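Local coordinates for putative ArsC family related protein (Bacteroides fragilis, PDB 3GKX), which is of unknown function but belongs to the ArsC family, whose thioredoxin-like fold suggests thiol chemistry related to that of arsenate reductases, at residues 98-103 against 107-112; 22-25 against 30-33; 55-60 against 83-88. All blocks are in the same frame, centred on the assembly; numbering follows the deposited sequence.

Contact 1 (98-103 against 107-112); sequences RPLVVT and VLVGFK
L100 lies across from V109 as an antiparallel, non-hydrogen-bonded pair, and its side chain bends over the neighbouring strand. Its CB passes 3.9 Å from L108 O. With chi1 at -62°, CG stands beside the backbone N, and this turns one branch across the gap: CD2 settles 3.6 Å from V109 CA and equally close to V109 CG1, so the methyl is packed against both backbone and side chain of the valine. The other branch, CD1, heads for the ring of F60.

The backbones of 98-103 and 107-112 hold this register. V101 and L108 form the hydrogen-bonded pair, V101 N giving to L108 O at 3.0 Å and L108 N to V101 O at 2.8 Å. L108 O also receives the CA-H of L100, at 3.2 Å. A third bond, from G110 N to P99 O, is short and strongly bent (138° at the hydrogen), and its geometry is to be read with caution; here the chain leaves the strand at the positive phi of G110. On the same sheet face as L100 and V109, V102 CG1 runs beside V107 CG2 at 4.2 Å.

The cis peptide before P99 is consistent with the cis-proline conserved in thioredoxin-like folds, and R98 reaches C17 of a probable CxxC motif. The two strands are a hairpin at the edge of the four-stranded sheet: L100 and V102 bond through their backbones to strand 7-10, V102 and V107 pack on W49 of helix 43-53, and P99 and F111 rest on A20 of helix 15-26.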
loop_
_atom_site.group_PDB
_atom_site.type_symbol
_atom_site.label_atom_id
_atom_site.label_comp_id
_atom_site.label_asym_id
_atom_site.label_seq_id
_atom_site.Cartn_x
_atom_site.Cartn_y
_atom_site.Cartn_z
ATOM N N ARG B 98 -3.427 -15.055 2.952
ATOM C CA ARG B 98 -2.377 -16.062 2.801
ATOM C C ARG B 98 -2.234 -16.486 1.341
ATOM O O ARG B 98 -3.196 -16.431 0.586
ATOM C CB ARG B 98 -2.679 -17.282 3.670
ATOM C CG ARG B 98 -3.836 -18.084 3.153
ATOM C CD ARG B 98 -4.671 -18.617 4.263
ATOM N NE ARG B 98 -5.770 -19.399 3.714
ATOM C CZ ARG B 98 -6.907 -19.646 4.350
ATOM N NH1 ARG B 98 -7.096 -19.170 5.567
ATOM N NH2 ARG B 98 -7.844 -20.377 3.767
ATOM N N PRO B 99 -1.017 -16.886 0.934
ATOM C CA PRO B 99 0.164 -16.904 1.813
ATOM C C PRO B 99 0.747 -15.494 1.970
ATOM O O PRO B 99 0.325 -14.569 1.249
ATOM C CB PRO B 99 1.129 -17.837 1.081
ATOM C CG PRO B 99 0.849 -17.604 -0.348
ATOM C CD PRO B 99 -0.660 -17.260 -0.454
ATOM N N LEU B 100 1.648 -15.342 2.939
ATOM C CA LEU B 100 2.496 -14.156 3.113
ATOM C C LEU B 100 3.909 -14.649 3.077
ATOM O O LEU B 100 4.190 -15.742 3.608
ATOM C CB LEU B 100 2.301 -13.514 4.490
ATOM C CG LEU B 100 0.911 -13.014 4.766
ATOM C CD1 LEU B 100 0.810 -12.236 6.109
ATOM C CD2 LEU B 100 0.556 -12.142 3.571
ATOM N N VAL B 101 4.806 -13.854 2.495
ATOM C CA VAL B 101 6.252 -14.085 2.561
ATOM C C VAL B 101 6.885 -12.822 3.148
ATOM O O VAL B 101 6.550 -11.711 2.753
ATOM C CB VAL B 101 6.872 -14.420 1.183
ATOM C CG1 VAL B 101 8.377 -14.690 1.303
ATOM C CG2 VAL B 101 6.238 -15.624 0.613
ATOM N N VAL B 102 7.774 -13.006 4.110
ATOM C CA VAL B 102 8.408 -11.915 4.838
ATOM C C VAL B 102 9.919 -12.087 4.609
ATOM O O VAL B 102 10.460 -13.183 4.836
ATOM C CB VAL B 102 8.074 -12.027 6.359
ATOM C CG1 VAL B 102 8.795 -10.980 7.196
ATOM C CG2 VAL B 102 6.590 -11.961 6.577
ATOM N N THR B 103 10.580 -11.035 4.117
ATOM C CA THR B 103 12.051 -10.963 4.084
ATOM C C THR B 103 12.424 -9.609 4.669
ATOM O O THR B 103 11.537 -8.814 4.965
ATOM C CB THR B 103 12.631 -11.037 2.653
ATOM O OG1 THR B 103 12.212 -9.880 1.941
ATOM C CG2 THR B 103 12.095 -12.272 1.877
ATOM N N VAL B 107 7.699 -7.572 2.022
ATOM C CA VAL B 107 6.698 -8.532 2.387
ATOM C C VAL B 107 5.742 -8.682 1.232
ATOM O O VAL B 107 5.188 -7.689 0.751
ATOM C CB VAL B 107 5.916 -8.092 3.674
ATOM C CG1 VAL B 107 4.634 -9.004 3.917
ATOM C CG2 VAL B 107 6.859 -8.048 4.920
ATOM N N LEU B 108 5.501 -9.924 0.811
ATOM C CA LEU B 108 4.516 -10.208 -0.232
ATOM C C LEU B 108 3.224 -10.808 0.335
ATOM O O LEU B 108 3.240 -11.654 1.247
ATOM C CB LEU B 108 5.107 -11.153 -1.293
ATOM C CG LEU B 108 6.543 -10.874 -1.741
ATOM C CD1 LEU B 108 7.117 -12.064 -2.444
ATOM C CD2 LEU B 108 6.617 -9.594 -2.625
ATOM N N VAL B 109 2.100 -10.376 -0.217
ATOM C CA VAL B 109 0.822 -10.784 0.301
ATOM C C VAL B 109 0.031 -11.510 -0.783
ATOM O O VAL B 109 -0.184 -10.981 -1.867
ATOM C CB VAL B 109 0.046 -9.547 0.781
ATOM C CG1 VAL B 109 -1.292 -9.966 1.399
ATOM C CG2 VAL B 109 0.911 -8.717 1.747
ATOM N N GLY B 110 -0.388 -12.735 -0.502
ATOM C CA GLY B 110 -0.999 -13.584 -1.535
ATOM C C GLY B 110 0.042 -14.019 -2.557
ATOM O O GLY B 110 1.219 -13.658 -2.441
ATOM N N PHE B 111 -0.395 -14.774 -3.567
ATOM C CA PHE B 111 0.524 -15.325 -4.544
ATOM C C PHE B 111 0.444 -14.659 -5.909
ATOM O O PHE B 111 -0.434 -14.966 -6.708
ATOM C CB PHE B 111 0.367 -16.833 -4.690
ATOM C CG PHE B 111 1.325 -17.416 -5.665
ATOM C CD1 PHE B 111 2.690 -17.140 -5.556
ATOM C CD2 PHE B 111 0.878 -18.190 -6.719
ATOM C CE1 PHE B 111 3.591 -17.640 -6.481
ATOM C CE2 PHE B 111 1.770 -18.713 -7.640
ATOM C CZ PHE B 111 3.126 -18.430 -7.522
ATOM N N LYS B 112 1.381 -13.754 -6.176
ATOM C CA LYS B 112 1.442 -13.055 -7.461
ATOM C C LYS B 112 2.837 -13.268 -8.062
ATOM O O LYS B 112 3.780 -12.537 -7.720
ATOM C CB LYS B 112 1.116 -11.549 -7.308
ATOM C CG LYS B 112 -0.077 -11.178 -6.392
ATOM C CD LYS B 112 -1.430 -11.779 -6.870
ATOM C CE LYS B 112 -1.859 -11.268 -8.259
ATOM N NZ LYS B 112 -3.052 -11.998 -8.833
#

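Contact 2 (22-25 against 30-33); sequences KWLI and EYTN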
loop_
_atom_site.group_PDB
_atom_site.type_symbol
_atom_site.label_atom_id
_atom_site.label_comp_id
_atom_site.label_asym_id
_atom_site.label_seq_id
_atom_site.Cartn_x
_atom_site.Cartn_y
_atom_site.Cartn_z
ATOM N N LYS B 22 4.700 -24.489 -4.357
ATOM C CA LYS B 22 5.239 -25.081 -5.590
ATOM C C LYS B 22 6.221 -24.136 -6.310
ATOM O O LYS B 22 7.331 -24.542 -6.646
ATOM C CB LYS B 22 4.126 -25.575 -6.549
ATOM C CG LYS B 22 3.476 -26.902 -6.175
ATOM C CD LYS B 22 2.343 -27.220 -7.150
ATOM C CE LYS B 22 1.183 -27.898 -6.464
ATOM N NZ LYS B 22 -0.155 -27.414 -6.964
ATOM N N TRP B 23 5.820 -22.875 -6.500
ATOM C CA TRP B 23 6.694 -21.844 -7.062
ATOM C C TRP B 23 8.006 -21.610 -6.289
ATOM O O TRP B 23 9.074 -21.533 -6.904
ATOM C CB TRP B 23 5.928 -20.525 -7.256
ATOM C CG TRP B 23 6.686 -19.473 -8.025
ATOM C CD1 TRP B 23 6.576 -19.200 -9.342
ATOM C CD2 TRP B 23 7.677 -18.570 -7.505
ATOM N NE1 TRP B 23 7.436 -18.186 -9.695
ATOM C CE2 TRP B 23 8.126 -17.782 -8.584
ATOM C CE3 TRP B 23 8.251 -18.381 -6.245
ATOM C CZ2 TRP B 23 9.099 -16.785 -8.434
ATOM C CZ3 TRP B 23 9.235 -17.399 -6.092
ATOM C CH2 TRP B 23 9.643 -16.613 -7.176
ATOM N N LEU B 24 7.959 -21.499 -4.959
ATOM C CA LEU B 24 9.218 -21.330 -4.196
ATOM C C LEU B 24 10.204 -22.482 -4.423
ATOM O O LEU B 24 11.409 -22.257 -4.499
ATOM C CB LEU B 24 8.981 -21.212 -2.688
ATOM C CG LEU B 24 8.309 -19.996 -2.065
ATOM C CD1 LEU B 24 7.988 -20.383 -0.624
ATOM C CD2 LEU B 24 9.205 -18.755 -2.182
ATOM N N ILE B 25 9.708 -23.712 -4.472
ATOM C CA ILE B 25 10.609 -24.856 -4.663
ATOM C C ILE B 25 11.123 -24.910 -6.106
ATOM O O ILE B 25 12.334 -25.031 -6.340
ATOM C CB ILE B 25 9.989 -26.198 -4.238
ATOM C CG1 ILE B 25 9.506 -26.120 -2.771
ATOM C CG2 ILE B 25 11.004 -27.283 -4.411
ATOM C CD1 ILE B 25 8.570 -27.266 -2.347
ATOM N N GLU B 30 15.046 -21.220 -0.772
ATOM C CA GLU B 30 15.047 -21.695 0.603
ATOM C C GLU B 30 14.206 -20.739 1.442
ATOM O O GLU B 30 14.216 -19.527 1.210
ATOM C CB GLU B 30 16.476 -21.774 1.139
ATOM C CG GLU B 30 17.355 -22.722 0.343
ATOM C CD GLU B 30 18.681 -22.961 1.016
ATOM O OE1 GLU B 30 18.704 -23.599 2.095
ATOM O OE2 GLU B 30 19.703 -22.497 0.472
ATOM N N TYR B 31 13.455 -21.297 2.386
ATOM C CA TYR B 31 12.559 -20.528 3.238
ATOM C C TYR B 31 12.212 -21.346 4.469
ATOM O O TYR B 31 12.471 -22.557 4.543
ATOM C CB TYR B 31 11.267 -20.208 2.513
ATOM C CG TYR B 31 10.429 -21.433 2.194
ATOM C CD1 TYR B 31 9.370 -21.818 3.026
ATOM C CD2 TYR B 31 10.714 -22.230 1.073
ATOM C CE1 TYR B 31 8.592 -22.963 2.717
ATOM C CE2 TYR B 31 9.977 -23.357 0.787
ATOM C CZ TYR B 31 8.910 -23.708 1.603
ATOM O OH TYR B 31 8.163 -24.806 1.289
ATOM N N THR B 32 11.619 -20.666 5.427
ATOM C CA THR B 32 11.209 -21.262 6.671
ATOM C C THR B 32 9.687 -21.282 6.640
ATOM O O THR B 32 9.062 -20.228 6.448
ATOM C CB THR B 32 11.683 -20.403 7.825
ATOM O OG1 THR B 32 13.109 -20.219 7.737
ATOM C CG2 THR B 32 11.301 -21.041 9.161
ATOM N N ASN B 33 9.102 -22.476 6.778
ATOM C CA ASN B 33 7.639 -22.661 6.818
ATOM C C ASN B 33 7.075 -22.100 8.121
ATOM O O ASN B 33 7.804 -21.963 9.123
ATOM C CB ASN B 33 7.259 -24.142 6.626
ATOM C CG ASN B 33 5.818 -24.341 6.099
ATOM O OD1 ASN B 33 5.473 -23.929 4.983
ATOM N ND2 ASN B 33 4.987 -25.012 6.898
#
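L24 and Y31 meet through a CH-pi contact, which carries most of the meeting between 22-25 and 30-33. The methyl CD1 of L24 sits over one face of the phenol ring, 3.8 Å from its centroid and 12° off the ring normal. It is displaced slightly to one side of the ring: Y31 CD2 is nearest at 3.7 Å, while Y31 CD1 is 4.2 Å from the same methyl. A chi2 of 168° puts CD1 of the leucine anti to CA, so this branch reaches out from the helix to the tyrosine. In Y31, chi1 of 66° swings the ring toward the helix, and a nearly perpendicular second torsion turns its face to the methyl.

Looser van der Waals contact comes from I25, whose CD1 approaches Y31 OH at 4.4 Å, at the hydroxyl end of the ring. No hydrogen bond joins the two segments. N33 OD1, from strand 32-35 just after the tyrosine, lies in the ring plane at its edge and is weakly bonded to Q10 NE2.

The contact belongs to a beta-alpha-beta unit, in which helix 15-26 connects the parallel strands 7-10 and 32-35. L24 and Y31 both also meet F8 of strand 7-10, the tyrosine with its ring nearly perpendicular to that of F8. Y31 immediately precedes edge strand 32-35, with the C-terminal part of helix 15-26 beside it.

Contact 3 (55-60 against 83-88); sequences LPVKKF and EEQIAL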
loop_
_atom_site.group_PDB
_atom_site.type_symbol
_atom_site.label_atom_id
_atom_site.label_comp_id
_atom_site.label_asym_id
_atom_site.label_seq_id
_atom_site.Cartn_x
_atom_site.Cartn_y
_atom_site.Cartn_z
ATOM N N LEU B 55 1.342 -2.029 1.174
ATOM C CA LEU B 55 -0.082 -2.198 0.889
ATOM C C LEU B 55 -1.019 -1.666 1.967
ATOM O O LEU B 55 -0.610 -1.602 3.122
ATOM C CB LEU B 55 -0.416 -3.658 0.734
ATOM C CG LEU B 55 0.167 -4.490 -0.383
ATOM C CD1 LEU B 55 -0.224 -5.936 -0.073
ATOM C CD2 LEU B 55 -0.377 -4.005 -1.738
ATOM N N PRO B 56 -2.298 -1.309 1.587
ATOM C CA PRO B 56 -3.313 -0.990 2.573
ATOM C C PRO B 56 -3.568 -2.141 3.551
ATOM O O PRO B 56 -3.425 -3.328 3.219
ATOM C CB PRO B 56 -4.583 -0.697 1.711
ATOM C CG PRO B 56 -4.062 -0.332 0.367
ATOM C CD PRO B 56 -2.824 -1.178 0.210
ATOM N N VAL B 57 -3.943 -1.790 4.763
ATOM C CA VAL B 57 -4.073 -2.790 5.775
ATOM C C VAL B 57 -5.207 -3.722 5.437
ATOM O O VAL B 57 -5.132 -4.905 5.780
ATOM C CB VAL B 57 -4.297 -2.186 7.151
ATOM C CG1 VAL B 57 -4.501 -3.323 8.198
ATOM C CG2 VAL B 57 -3.087 -1.307 7.501
ATOM N N LYS B 58 -6.239 -3.216 4.748
ATOM C CA LYS B 58 -7.322 -4.116 4.293
ATOM C C LYS B 58 -6.854 -5.257 3.382
ATOM O O LYS B 58 -7.475 -6.314 3.379
ATOM C CB LYS B 58 -8.510 -3.344 3.705
ATOM C CG LYS B 58 -8.155 -2.369 2.634
ATOM C CD LYS B 58 -9.392 -1.616 2.222
ATOM C CE LYS B 58 -9.100 -0.671 1.076
ATOM N NZ LYS B 58 -7.924 0.151 1.327
ATOM N N LYS B 59 -5.738 -5.063 2.662
ATOM C CA LYS B 59 -5.191 -6.093 1.764
ATOM C C LYS B 59 -4.624 -7.291 2.516
ATOM O O LYS B 59 -4.286 -8.312 1.916
ATOM C CB LYS B 59 -4.106 -5.537 0.832
ATOM C CG LYS B 59 -4.542 -4.489 -0.212
ATOM C CD LYS B 59 -5.661 -4.999 -1.059
ATOM C CE LYS B 59 -5.415 -4.757 -2.529
ATOM N NZ LYS B 59 -6.405 -5.605 -3.308
ATOM N N PHE B 60 -4.500 -7.162 3.824
ATOM C CA PHE B 60 -4.032 -8.275 4.656
ATOM C C PHE B 60 -5.184 -9.105 5.172
ATOM O O PHE B 60 -4.980 -9.982 6.013
ATOM C CB PHE B 60 -3.213 -7.757 5.830
ATOM C CG PHE B 60 -1.779 -7.469 5.471
ATOM C CD1 PHE B 60 -0.743 -8.288 5.955
ATOM C CD2 PHE B 60 -1.460 -6.396 4.616
ATOM C CE1 PHE B 60 0.606 -8.025 5.611
ATOM C CE2 PHE B 60 -0.143 -6.146 4.280
ATOM C CZ PHE B 60 0.892 -6.962 4.784
ATOM N N GLU B 83 -4.954 1.075 13.575
ATOM C CA GLU B 83 -4.778 0.478 14.915
ATOM C C GLU B 83 -5.813 -0.638 15.151
ATOM O O GLU B 83 -5.431 -1.773 15.430
ATOM C CB GLU B 83 -4.878 1.503 16.060
ATOM C CG GLU B 83 -3.680 2.456 16.242
ATOM C CD GLU B 83 -2.310 1.752 16.434
ATOM O OE1 GLU B 83 -2.219 0.747 17.199
ATOM O OE2 GLU B 83 -1.308 2.231 15.828
ATOM N N GLU B 84 -7.100 -0.326 14.997
ATOM C CA GLU B 84 -8.162 -1.332 15.208
ATOM C C GLU B 84 -8.097 -2.534 14.244
ATOM O O GLU B 84 -8.195 -3.693 14.675
ATOM C CB GLU B 84 -9.541 -0.696 15.191
ATOM C CG GLU B 84 -9.692 0.425 16.206
ATOM C CD GLU B 84 -10.956 1.236 16.002
ATOM O OE1 GLU B 84 -11.459 1.293 14.857
ATOM O OE2 GLU B 84 -11.469 1.804 17.005
ATOM N N GLN B 85 -7.942 -2.254 12.948
ATOM C CA GLN B 85 -7.722 -3.301 11.944
ATOM C C GLN B 85 -6.528 -4.221 12.277
ATOM O O GLN B 85 -6.637 -5.427 12.150
ATOM C CB GLN B 85 -7.513 -2.685 10.560
ATOM C CG GLN B 85 -8.783 -2.179 9.889
ATOM C CD GLN B 85 -8.477 -1.249 8.749
ATOM O OE1 GLN B 85 -7.323 -1.084 8.380
ATOM N NE2 GLN B 85 -9.504 -0.620 8.190
ATOM N N ILE B 86 -5.395 -3.649 12.699
ATOM C CA ILE B 86 -4.229 -4.467 13.064
ATOM C C ILE B 86 -4.488 -5.295 14.332
ATOM O O ILE B 86 -4.179 -6.494 14.352
ATOM C CB ILE B 86 -2.929 -3.633 13.185
ATOM C CG1 ILE B 86 -2.574 -2.987 11.831
ATOM C CG2 ILE B 86 -1.811 -4.482 13.749
ATOM C CD1 ILE B 86 -1.360 -2.015 11.862
ATOM N N ALA B 87 -5.057 -4.659 15.363
ATOM C CA ALA B 87 -5.474 -5.326 16.605
ATOM C C ALA B 87 -6.379 -6.510 16.340
ATOM O O ALA B 87 -6.192 -7.555 16.960
ATOM C CB ALA B 87 -6.154 -4.353 17.572
ATOM N N LEU B 88 -7.337 -6.352 15.426
ATOM C CA LEU B 88 -8.241 -7.438 15.020
ATOM C C LEU B 88 -7.497 -8.570 14.335
ATOM O O LEU B 88 -7.645 -9.745 14.711
ATOM C CB LEU B 88 -9.298 -6.925 14.043
ATOM C CG LEU B 88 -10.289 -7.960 13.491
ATOM C CD1 LEU B 88 -11.241 -8.516 14.585
ATOM C CD2 LEU B 88 -11.103 -7.379 12.341
#
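V57 and Q85 bury the most surface here, with I86 third, and they join a short 3-10 turn to helix 82-89. V57 points at the helix and is met by two parts of the glutamine. The amide oxygen comes in against its base, Q85 OE1 lying 3.4 Å from V57 CB, while the branch CG1 is 3.9 Å from the aliphatic Q85 CB. The valine crosses the glutamine at a slant, touching its CB and its amide oxygen; the glutamine chain is extended beyond CG (chi2 163°) and brings its amide alongside the turn. The same V57 branch reaches the helix a second time, CG1 standing 4.1 Å from I86 CG1.

I86 adds a smaller apolar surface and packs on L46 of helix 43-53, while V57 touches I50 of that helix. Backbone bonds from K59 N to P56 O (2.9 Å) and from F60 N to V57 O (3.1 Å) close the turn that carries V57.

K58, at the margin of the contact, sends its amine away to a salt bridge with E82 of the second subunit. The amide of Q85 is held from its other end, NE2 bonding to L77 O. With the nitrogen tied there, the oxygen is kept toward the valine although no hydrogen bond crosses between the segments. Cohesion here is therefore mainly van der Waals, while Q85 NE2 and K58 NZ find their partners in L77 O and in E82 of the second subunit.

In the fold
Contact 1 stands between the other two, its centre about 11 Å from that of contact 2 and about 15 Å from that of contact 3, which lie on opposite sides of the chain's centre, about 26 Å apart. It touches both. Toward contact 2, F111 CZ packs 3.5 Å from W23 CB, linking the end of the hairpin to helix 15-26; toward contact 3, V109 CG2 lies 3.5 Å from F60 CZ, so the 3-10 turn backs onto the edge strand. Contacts 2 and 3 do not meet. By family resemblance the probable reactive region is the C14-C17 motif at the start of helix 15-26, the helix of contact 2, beside R98 of contact 1.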